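Local atomic coordinates of Orf11 (PDB entry 6O43), a protein that probably acts as a phage lysin that breaks down the staphylococcal cell wall, by a chemistry not yet defined. Residues T151-W156 with Q172-P177; G34-W39 with R48-A53. One frame throughout, in Å; residues are numbered along the deposited sequence.

Interaction 1: T151-W156 with Q172-P177; sequences TAAATW and QNYGNP
Tyr174 reaches out of the loop 172-177 and brings its ring up to the first turns of helix 152-159, meeting Ala153 and Trp156. The apolar contact has two points. The methyl of Ala153 sits over one face of the phenol ring, with Ala153 CB 4.3 Å from Tyr174 CD1. Farther round the ring, Tyr174 CE2 comes to the indole's benzo edge, near the plane of that ring, and lies 4.0 Å from Trp156 CZ3. Indole and phenol are steeply inclined to each other, neither stacked nor T-shaped. Both aromatic side chains leave the backbone on the side of N, opposite the carbonyl carbon (chi1 -58° for Tyr174, -62° for Trp156), which in Trp156 helps turn the far end of the indole toward the loop. The phenol ring is sandwiched: its other face is covered from within the loop by Gln172 CG, 3.5 Å above the plane and toward the rim. One face of the indole lies in turn over its own helix turn, where Ala152 O stands 3.1 Å from the plane near the rim.

The architecture is a helix N-terminus packed against the loop that links helix 166-169 to helix 177-187, and each segment holds an N-cap. Thr151 caps helix 152-159, its OG1 taking the N-H of Ala154 over 3.2 Å at 152°. Asn176 caps helix 177-187 through OD1, which accepts from Leu179 N.

Further polar bonds tie the two segments to their surroundings. Asn176 ND2 donates to Ala157 O, tying the second cap back to the first helix, while Trp156 NE1 is satisfied by Trp112 O. Along the loop, Tyr174 pairs by its backbone with Leu164, and Asn173 OD1 accepts from Ala166 N.

Interaction 2: G34-W39 with R48-A53; sequences GRFNVW and RQVLKA. With I3C (5-amino-2,4,6-triiodobenzene-1,3-dicarboxylic acid), chain B.
With chi1 at -54°, the ring of Phe36 leans from its short helix toward helix 44-57, where Val50 and Leu51 meet it with one methyl each. In Val50, CG1 is the branch that extends opposite the backbone N (chi1 166°), and it comes to 4.4 Å from Phe36 CE1. In Leu51 CD1 turns off, and CD2 makes the contact, 4.3 Å from Phe36 CZ. The two methyls thus touch neighbouring atoms at the far end of the phenyl ring. All three side chains are buried, and the contact is purely apolar; Phe64 of helix 61-71 also packs on Phe36 and Val50, and Trp79 touches both.

One turn along from Phe36, the indole of Trp39 lies between two partners. Arg35 CD rests 3.5 Å above one face. On the opposite face the amino nitrogen N13 of the bound triiodo compound stands 3.4 Å from the plane, both being displaced toward the rim. The guanidinium of Arg35 meets Trp39 CZ2 with its edge, and a salt bridge to Glu68 helps fix it there. The ligand's iodine I2 comes to 3.0 Å from Trp39 O, which lies beyond the carbon-iodine bond, though bent off its line, a short approach consistent with a halogen bond. Gln49 OE1 is hydrogen-bonded to Tyr89, linking helix 44-57 to the same site: a pocket formed by Trp39 with Arg86, Gly87, Asp88 and Tyr89, occupied in this crystal by the iodinated phasing reagent, with no natural role implied.

In the fold
Interactions 1 and 2 lie on opposite sides of the chain's centre, their own centres 25 Å apart and their nearest atoms about 13 Å apart, and they share no helix. Both are small apolar contacts made by an aromatic side chain in this strand-free fold. The residues that touch in interaction 2 are all buried between two helices, whereas interaction 1 sets a helix against a loop and is only partly buried, with Ala153 and Tyr174 partly exposed. Caps and backbone-directed bonds surround the 151-156/172-177 contact; around 34-39/48-53 the polar surroundings include arginine salt bridges, and a ligand pocket adjoins the hydrophobic cluster.

Interaction 1: T151-W156 with Q172-P177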
ATOM      1  N   THR A 151      -1.543  -9.363  -7.379  1.00 45.15           N
ATOM      2  CA  THR A 151      -0.263  -9.522  -8.050  1.00 41.17           C
ATOM      3  C   THR A 151       0.612 -10.464  -7.239  1.00 48.54           C
ATOM      4  O   THR A 151       0.499 -10.540  -6.013  1.00 43.39           O
ATOM      5  CB  THR A 151       0.468  -8.185  -8.241  1.00 47.05           C
ATOM      6  OG1 THR A 151       0.824  -7.648  -6.961  1.00 45.52           O
ATOM      7  CG2 THR A 151      -0.414  -7.185  -8.978  1.00 50.78           C
ATOM      8  N   ALA A 152       1.483 -11.190  -7.944  1.00 47.63           N
ATOM      9  CA  ALA A 152       2.427 -12.067  -7.261  1.00 49.81           C
ATOM     10  C   ALA A 152       3.418 -11.264  -6.430  1.00 41.86           C
ATOM     11  O   ALA A 152       3.828 -11.700  -5.348  1.00 45.78           O
ATOM     12  CB  ALA A 152       3.159 -12.948  -8.276  1.00 46.43           C
ATOM     13  N   ALA A 153       3.805 -10.079  -6.913  1.00 41.72           N
ATOM     14  CA  ALA A 153       4.759  -9.253  -6.179  1.00 47.85           C
ATOM     15  C   ALA A 153       4.206  -8.833  -4.823  1.00 43.20           C
ATOM     16  O   ALA A 153       4.945  -8.783  -3.833  1.00 43.78           O
ATOM     17  CB  ALA A 153       5.141  -8.021  -7.004  1.00 43.57           C
ATOM     18  N   ALA A 154       2.909  -8.525  -4.755  1.00 40.57           N
ATOM     19  CA  ALA A 154       2.315  -8.153  -3.475  1.00 39.64           C
ATOM     20  C   ALA A 154       2.253  -9.347  -2.533  1.00 47.77           C
ATOM     21  O   ALA A 154       2.462  -9.206  -1.322  1.00 47.98           O
ATOM     22  CB  ALA A 154       0.921  -7.565  -3.694  1.00 39.99           C
ATOM     23  N   THR A 155       1.968 -10.533  -3.071  1.00 45.71           N
ATOM     24  CA  THR A 155       1.965 -11.737  -2.248  1.00 45.52           C
ATOM     25  C   THR A 155       3.354 -12.029  -1.702  1.00 38.81           C
ATOM     26  O   THR A 155       3.518 -12.312  -0.511  1.00 40.58           O
ATOM     27  CB  THR A 155       1.445 -12.924  -3.056  1.00 41.85           C
ATOM     28  OG1 THR A 155       0.035 -12.771  -3.258  1.00 38.49           O
ATOM     29  CG2 THR A 155       1.728 -14.240  -2.319  1.00 32.57           C
ATOM     30  N   TRP A 156       4.370 -11.976  -2.567  1.00 45.20           N
ATOM     31  CA  TRP A 156       5.742 -12.180  -2.110  1.00 44.57           C
ATOM     32  C   TRP A 156       6.128 -11.158  -1.049  1.00 46.91           C
ATOM     33  O   TRP A 156       6.748 -11.508  -0.037  1.00 47.56           O
ATOM     34  CB  TRP A 156       6.706 -12.107  -3.292  1.00 46.61           C
ATOM     35  CG  TRP A 156       6.486 -13.162  -4.328  1.00 46.68           C
ATOM     36  CD1 TRP A 156       5.982 -14.421  -4.136  1.00 48.42           C
ATOM     37  CD2 TRP A 156       6.763 -13.052  -5.728  1.00 46.10           C
ATOM     38  NE1 TRP A 156       5.934 -15.097  -5.331  1.00 45.26           N
ATOM     39  CE2 TRP A 156       6.407 -14.279  -6.324  1.00 48.07           C
ATOM     40  CE3 TRP A 156       7.283 -12.034  -6.535  1.00 49.09           C
ATOM     41  CZ2 TRP A 156       6.548 -14.512  -7.688  1.00 42.47           C
ATOM     42  CZ3 TRP A 156       7.424 -12.271  -7.891  1.00 49.15           C
ATOM     43  CH2 TRP A 156       7.058 -13.500  -8.453  1.00 42.75           C
ATOM     44  N   GLN A 172      13.287 -10.088 -12.188  1.00 63.88           N
ATOM     45  CA  GLN A 172      13.837  -8.799 -11.783  1.00 63.82           C
ATOM     46  C   GLN A 172      13.629  -8.568 -10.293  1.00 59.93           C
ATOM     47  O   GLN A 172      12.872  -9.298  -9.645  1.00 54.86           O
ATOM     48  CB  GLN A 172      13.185  -7.665 -12.571  1.00 63.10           C
ATOM     49  CG  GLN A 172      11.709  -7.493 -12.255  1.00 68.00           C
ATOM     50  CD  GLN A 172      11.128  -6.229 -12.848  1.00 71.78           C
ATOM     51  OE1 GLN A 172      11.166  -6.023 -14.061  1.00 79.86           O
ATOM     52  NE2 GLN A 172      10.588  -5.369 -11.992  1.00 67.56           N
ATOM     53  N   ASN A 173      14.286  -7.550  -9.745  1.00 62.36           N
ATOM     54  CA  ASN A 173      14.099  -7.183  -8.348  1.00 62.14           C
ATOM     55  C   ASN A 173      12.866  -6.297  -8.215  1.00 59.50           C
ATOM     56  O   ASN A 173      12.770  -5.253  -8.871  1.00 58.72           O
ATOM     57  CB  ASN A 173      15.338  -6.469  -7.810  1.00 61.57           C
ATOM     58  CG  ASN A 173      16.563  -7.363  -7.787  1.00 70.36           C
ATOM     59  OD1 ASN A 173      16.490  -8.525  -7.386  1.00 64.33           O
ATOM     60  ND2 ASN A 173      17.696  -6.826  -8.226  1.00 76.00           N
ATOM     61  N   TYR A 174      11.922  -6.717  -7.383  1.00 53.84           N
ATOM     62  CA  TYR A 174      10.745  -5.925  -7.063  1.00 59.37           C
ATOM     63  C   TYR A 174      10.901  -5.310  -5.678  1.00 53.42           C
ATOM     64  O   TYR A 174      11.486  -5.913  -4.775  1.00 51.27           O
ATOM     65  CB  TYR A 174       9.471  -6.775  -7.102  1.00 52.09           C
ATOM     66  CG  TYR A 174       9.204  -7.464  -8.423  1.00 52.21           C
ATOM     67  CD1 TYR A 174       8.487  -6.829  -9.429  1.00 59.98           C
ATOM     68  CD2 TYR A 174       9.658  -8.754  -8.657  1.00 54.06           C
ATOM     69  CE1 TYR A 174       8.236  -7.459 -10.637  1.00 60.66           C
ATOM     70  CE2 TYR A 174       9.411  -9.392  -9.858  1.00 57.89           C
ATOM     71  CZ  TYR A 174       8.699  -8.741 -10.846  1.00 63.51           C
ATOM     72  OH  TYR A 174       8.453  -9.373 -12.045  1.00 58.74           O
ATOM     73  N   GLY A 175      10.372  -4.098  -5.519  1.00 50.41           N
ATOM     74  CA  GLY A 175      10.348  -3.475  -4.214  1.00 48.67           C
ATOM     75  C   GLY A 175       9.291  -4.088  -3.314  1.00 47.43           C
ATOM     76  O   GLY A 175       8.416  -4.833  -3.753  1.00 40.58           O
ATOM     77  N   ASN A 176       9.387  -3.772  -2.025  1.00 40.71           N
ATOM     78  CA  ASN A 176       8.390  -4.217  -1.056  1.00 40.89           C
ATOM     79  C   ASN A 176       7.614  -3.008  -0.551  1.00 49.62           C
ATOM     80  O   ASN A 176       8.122  -2.253   0.295  1.00 45.92           O
ATOM     81  CB  ASN A 176       9.047  -4.963   0.109  1.00 40.86           C
ATOM     82  CG  ASN A 176       8.028  -5.595   1.046  1.00 48.19           C
ATOM     83  OD1 ASN A 176       6.917  -5.086   1.209  1.00 43.27           O
ATOM     84  ND2 ASN A 176       8.402  -6.712   1.661  1.00 45.78           N
ATOM     85  N   PRO A 177       6.390  -2.775  -1.033  1.00 44.38           N
ATOM     86  CA  PRO A 177       5.641  -1.597  -0.570  1.00 48.35           C
ATOM     87  C   PRO A 177       5.263  -1.669   0.899  1.00 44.47           C
ATOM     88  O   PRO A 177       5.190  -0.626   1.558  1.00 47.13           O
ATOM     89  CB  PRO A 177       4.400  -1.588  -1.475  1.00 40.16           C
ATOM     90  CG  PRO A 177       4.236  -3.031  -1.901  1.00 40.11           C
ATOM     91  CD  PRO A 177       5.636  -3.571  -2.019  1.00 45.29           C
TER

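Interaction 2: G34-W39 with R48-A53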
ATOM      1  N   GLY A  34       6.337  12.535  -5.142  1.00 44.45           N
ATOM      2  CA  GLY A  34       5.274  12.042  -6.002  1.00 42.35           C
ATOM      3  C   GLY A  34       4.455  13.157  -6.619  1.00 41.85           C
ATOM      4  O   GLY A  34       4.980  14.193  -7.045  1.00 43.52           O
ATOM      5  N   ARG A  35       3.140  12.943  -6.666  1.00 36.22           N
ATOM      6  CA  ARG A  35       2.240  13.902  -7.288  1.00 37.20           C
ATOM      7  C   ARG A  35       1.918  15.089  -6.391  1.00 40.43           C
ATOM      8  O   ARG A  35       1.384  16.088  -6.886  1.00 40.41           O
ATOM      9  CB  ARG A  35       0.962  13.192  -7.728  1.00 35.73           C
ATOM     10  CG  ARG A  35       1.227  12.279  -8.912  1.00 41.70           C
ATOM     11  CD  ARG A  35       0.167  11.218  -9.119  1.00 35.25           C
ATOM     12  NE  ARG A  35       0.591  10.317 -10.186  1.00 36.12           N
ATOM     13  CZ  ARG A  35       1.445   9.315 -10.017  1.00 36.27           C
ATOM     14  NH1 ARG A  35       1.955   9.069  -8.818  1.00 37.51           N
ATOM     15  NH2 ARG A  35       1.791   8.553 -11.046  1.00 38.46           N
ATOM     16  N   PHE A  36       2.230  15.017  -5.096  1.00 37.31           N
ATOM     17  CA  PHE A  36       2.206  16.235  -4.297  1.00 45.76           C
ATOM     18  C   PHE A  36       3.168  17.262  -4.875  1.00 48.55           C
ATOM     19  O   PHE A  36       2.931  18.469  -4.764  1.00 48.85           O
ATOM     20  CB  PHE A  36       2.546  15.933  -2.833  1.00 40.51           C
ATOM     21  CG  PHE A  36       1.678  14.871  -2.208  1.00 36.47           C
ATOM     22  CD1 PHE A  36       0.327  15.094  -2.002  1.00 35.24           C
ATOM     23  CD2 PHE A  36       2.218  13.661  -1.806  1.00 37.59           C
ATOM     24  CE1 PHE A  36      -0.473  14.128  -1.418  1.00 40.53           C
ATOM     25  CE2 PHE A  36       1.423  12.689  -1.218  1.00 38.36           C
ATOM     26  CZ  PHE A  36       0.071  12.926  -1.023  1.00 36.92           C
ATOM     27  N   ASN A  37       4.233  16.796  -5.533  1.00 51.90           N
ATOM     28  CA  ASN A  37       5.198  17.670  -6.195  1.00 44.03           C
ATOM     29  C   ASN A  37       4.835  17.911  -7.660  1.00 45.35           C
ATOM     30  O   ASN A  37       4.677  19.059  -8.086  1.00 41.47           O
ATOM     31  CB  ASN A  37       6.608  17.074  -6.089  1.00 44.41           C
ATOM     32  CG  ASN A  37       7.652  17.913  -6.810  1.00 53.87           C
ATOM     33  OD1 ASN A  37       7.623  19.145  -6.755  1.00 52.10           O
ATOM     34  ND2 ASN A  37       8.579  17.250  -7.494  1.00 47.04           N
ATOM     35  N   VAL A  38       4.694  16.835  -8.442  1.00 41.57           N
ATOM     36  CA  VAL A  38       4.533  16.992  -9.886  1.00 40.48           C
ATOM     37  C   VAL A  38       3.182  17.616 -10.220  1.00 46.24           C
ATOM     38  O   VAL A  38       3.086  18.480 -11.101  1.00 45.69           O
ATOM     39  CB  VAL A  38       4.724  15.644 -10.603  1.00 42.13           C
ATOM     40  CG1 VAL A  38       4.360  15.779 -12.070  1.00 45.42           C
ATOM     41  CG2 VAL A  38       6.159  15.160 -10.455  1.00 42.21           C
ATOM     42  N   TRP A  39       2.121  17.196  -9.530  1.00 44.75           N
ATOM     43  CA  TRP A  39       0.782  17.684  -9.847  1.00 44.52           C
ATOM     44  C   TRP A  39       0.413  18.954  -9.087  1.00 49.63           C
ATOM     45  O   TRP A  39      -0.195  19.862  -9.663  1.00 46.44           O
ATOM     46  CB  TRP A  39      -0.262  16.604  -9.557  1.00 38.04           C
ATOM     47  CG  TRP A  39      -0.367  15.536 -10.606  1.00 45.15           C
ATOM     48  CD1 TRP A  39       0.395  15.403 -11.731  1.00 42.41           C
ATOM     49  CD2 TRP A  39      -1.301  14.448 -10.621  1.00 45.91           C
ATOM     50  NE1 TRP A  39      -0.004  14.292 -12.443  1.00 41.17           N
ATOM     51  CE2 TRP A  39      -1.045  13.691 -11.784  1.00 47.71           C
ATOM     52  CE3 TRP A  39      -2.330  14.039  -9.763  1.00 36.70           C
ATOM     53  CZ2 TRP A  39      -1.781  12.546 -12.110  1.00 39.35           C
ATOM     54  CZ3 TRP A  39      -3.060  12.901 -10.088  1.00 40.87           C
ATOM     55  CH2 TRP A  39      -2.782  12.172 -11.251  1.00 37.84           C
ATOM     56  N   ARG A  48      -3.580  19.372   1.497  1.00 43.41           N
ATOM     57  CA  ARG A  48      -4.622  19.167   2.499  1.00 46.55           C
ATOM     58  C   ARG A  48      -5.944  18.780   1.861  1.00 43.65           C
ATOM     59  O   ARG A  48      -6.656  17.911   2.371  1.00 48.87           O
ATOM     60  CB  ARG A  48      -4.816  20.431   3.332  1.00 47.18           C
ATOM     61  CG  ARG A  48      -3.721  20.681   4.314  1.00 58.46           C
ATOM     62  CD  ARG A  48      -3.878  22.043   4.974  1.00 64.99           C
ATOM     63  NE  ARG A  48      -2.650  22.397   5.666  1.00 61.40           N
ATOM     64  CZ  ARG A  48      -2.284  21.880   6.831  1.00 61.59           C
ATOM     65  NH1 ARG A  48      -3.065  20.996   7.439  1.00 61.83           N
ATOM     66  NH2 ARG A  48      -1.138  22.245   7.384  1.00 67.46           N
ATOM     67  N   GLN A  49      -6.310  19.453   0.772  1.00 46.07           N
ATOM     68  CA  GLN A  49      -7.531  19.113   0.055  1.00 51.91           C
ATOM     69  C   GLN A  49      -7.542  17.637  -0.329  1.00 46.70           C
ATOM     70  O   GLN A  49      -8.545  16.939  -0.147  1.00 44.21           O
ATOM     71  CB  GLN A  49      -7.655  20.004  -1.181  1.00 52.46           C
ATOM     72  CG  GLN A  49      -8.973  19.896  -1.912  1.00 59.96           C
ATOM     73  CD  GLN A  49      -8.920  20.545  -3.279  1.00 65.82           C
ATOM     74  OE1 GLN A  49      -7.847  20.680  -3.871  1.00 66.12           O
ATOM     75  NE2 GLN A  49     -10.075  20.956  -3.787  1.00 67.95           N
ATOM     76  N   VAL A  50      -6.416  17.143  -0.845  1.00 44.14           N
ATOM     77  CA  VAL A  50      -6.327  15.748  -1.267  1.00 44.11           C
ATOM     78  C   VAL A  50      -6.437  14.816  -0.066  1.00 44.98           C
ATOM     79  O   VAL A  50      -7.246  13.881  -0.057  1.00 45.06           O
ATOM     80  CB  VAL A  50      -5.021  15.512  -2.044  1.00 43.24           C
ATOM     81  CG1 VAL A  50      -4.755  14.024  -2.191  1.00 39.74           C
ATOM     82  CG2 VAL A  50      -5.089  16.194  -3.403  1.00 38.95           C
ATOM     83  N   LEU A  51      -5.631  15.059   0.966  1.00 44.37           N
ATOM     84  CA  LEU A  51      -5.628  14.172   2.126  1.00 47.23           C
ATOM     85  C   LEU A  51      -6.990  14.149   2.812  1.00 41.42           C
ATOM     86  O   LEU A  51      -7.490  13.083   3.182  1.00 47.00           O
ATOM     87  CB  LEU A  51      -4.532  14.597   3.101  1.00 44.89           C
ATOM     88  CG  LEU A  51      -3.127  14.470   2.510  1.00 42.89           C
ATOM     89  CD1 LEU A  51      -2.065  14.877   3.522  1.00 47.08           C
ATOM     90  CD2 LEU A  51      -2.900  13.045   2.015  1.00 38.75           C
ATOM     91  N   LYS A  52      -7.601  15.321   3.002  1.00 44.94           N
ATOM     92  CA  LYS A  52      -8.946  15.360   3.571  1.00 47.50           C
ATOM     93  C   LYS A  52      -9.926  14.550   2.728  1.00 44.19           C
ATOM     94  O   LYS A  52     -10.797  13.859   3.267  1.00 47.83           O
ATOM     95  CB  LYS A  52      -9.423  16.808   3.695  1.00 47.83           C
ATOM     96  CG  LYS A  52      -8.715  17.630   4.760  1.00 50.55           C
ATOM     97  CD  LYS A  52      -9.324  19.023   4.848  1.00 60.72           C
ATOM     98  CE  LYS A  52     -10.844  18.947   4.920  1.00 66.96           C
ATOM     99  NZ  LYS A  52     -11.471  20.283   5.154  1.00 74.43           N
ATOM    100  N   ALA A  53      -9.802  14.627   1.403  1.00 43.45           N
ATOM    101  CA  ALA A  53     -10.763  13.966   0.528  1.00 50.49           C
ATOM    102  C   ALA A  53     -10.655  12.446   0.626  1.00 45.51           C
ATOM    103  O   ALA A  53     -11.672  11.753   0.742  1.00 44.64           O
ATOM    104  CB  ALA A  53     -10.567  14.433  -0.914  1.00 47.58           C
TER
HETATM  105  I3  I3C B 301      -4.592  14.488 -14.140  0.52 83.77           I
HETATM  106  I2  I3C B 301      -1.508  19.346 -12.363  0.52 90.77           I
HETATM  107  I1  I3C B 301      -1.794  17.950 -18.262  0.52 88.53           I
HETATM  108  O8  I3C B 301      -4.571  15.862 -17.760  0.52 91.49           O
HETATM  109  O9  I3C B 301      -2.949  14.465 -17.345  0.52 91.67           O
HETATM  110  C10 I3C B 301      -0.983  19.598 -15.524  0.52 92.54           C
HETATM  111  N13 I3C B 301      -3.318  16.683 -12.251  0.52 88.12           N
HETATM  112  C1  I3C B 301      -3.070  16.440 -15.956  0.52 92.07           C
HETATM  113  C6  I3C B 301      -3.405  16.162 -14.640  0.52 89.81           C
HETATM  114  C5  I3C B 301      -2.962  16.985 -13.623  0.52 89.27           C
HETATM  115  C4  I3C B 301      -2.184  18.088 -13.915  0.52 92.54           C
HETATM  116  C3  I3C B 301      -1.846  18.373 -15.226  0.52 93.50           C
HETATM  117  C2  I3C B 301      -2.288  17.548 -16.249  0.52 91.38           C
HETATM  118  C7  I3C B 301      -3.559  15.535 -17.085  0.52 92.82           C
HETATM  119  O11 I3C B 301       0.271  19.486 -15.573  0.52 90.28           O
HETATM  120  O12 I3C B 301      -1.525  20.718 -15.715  0.52 91.92           O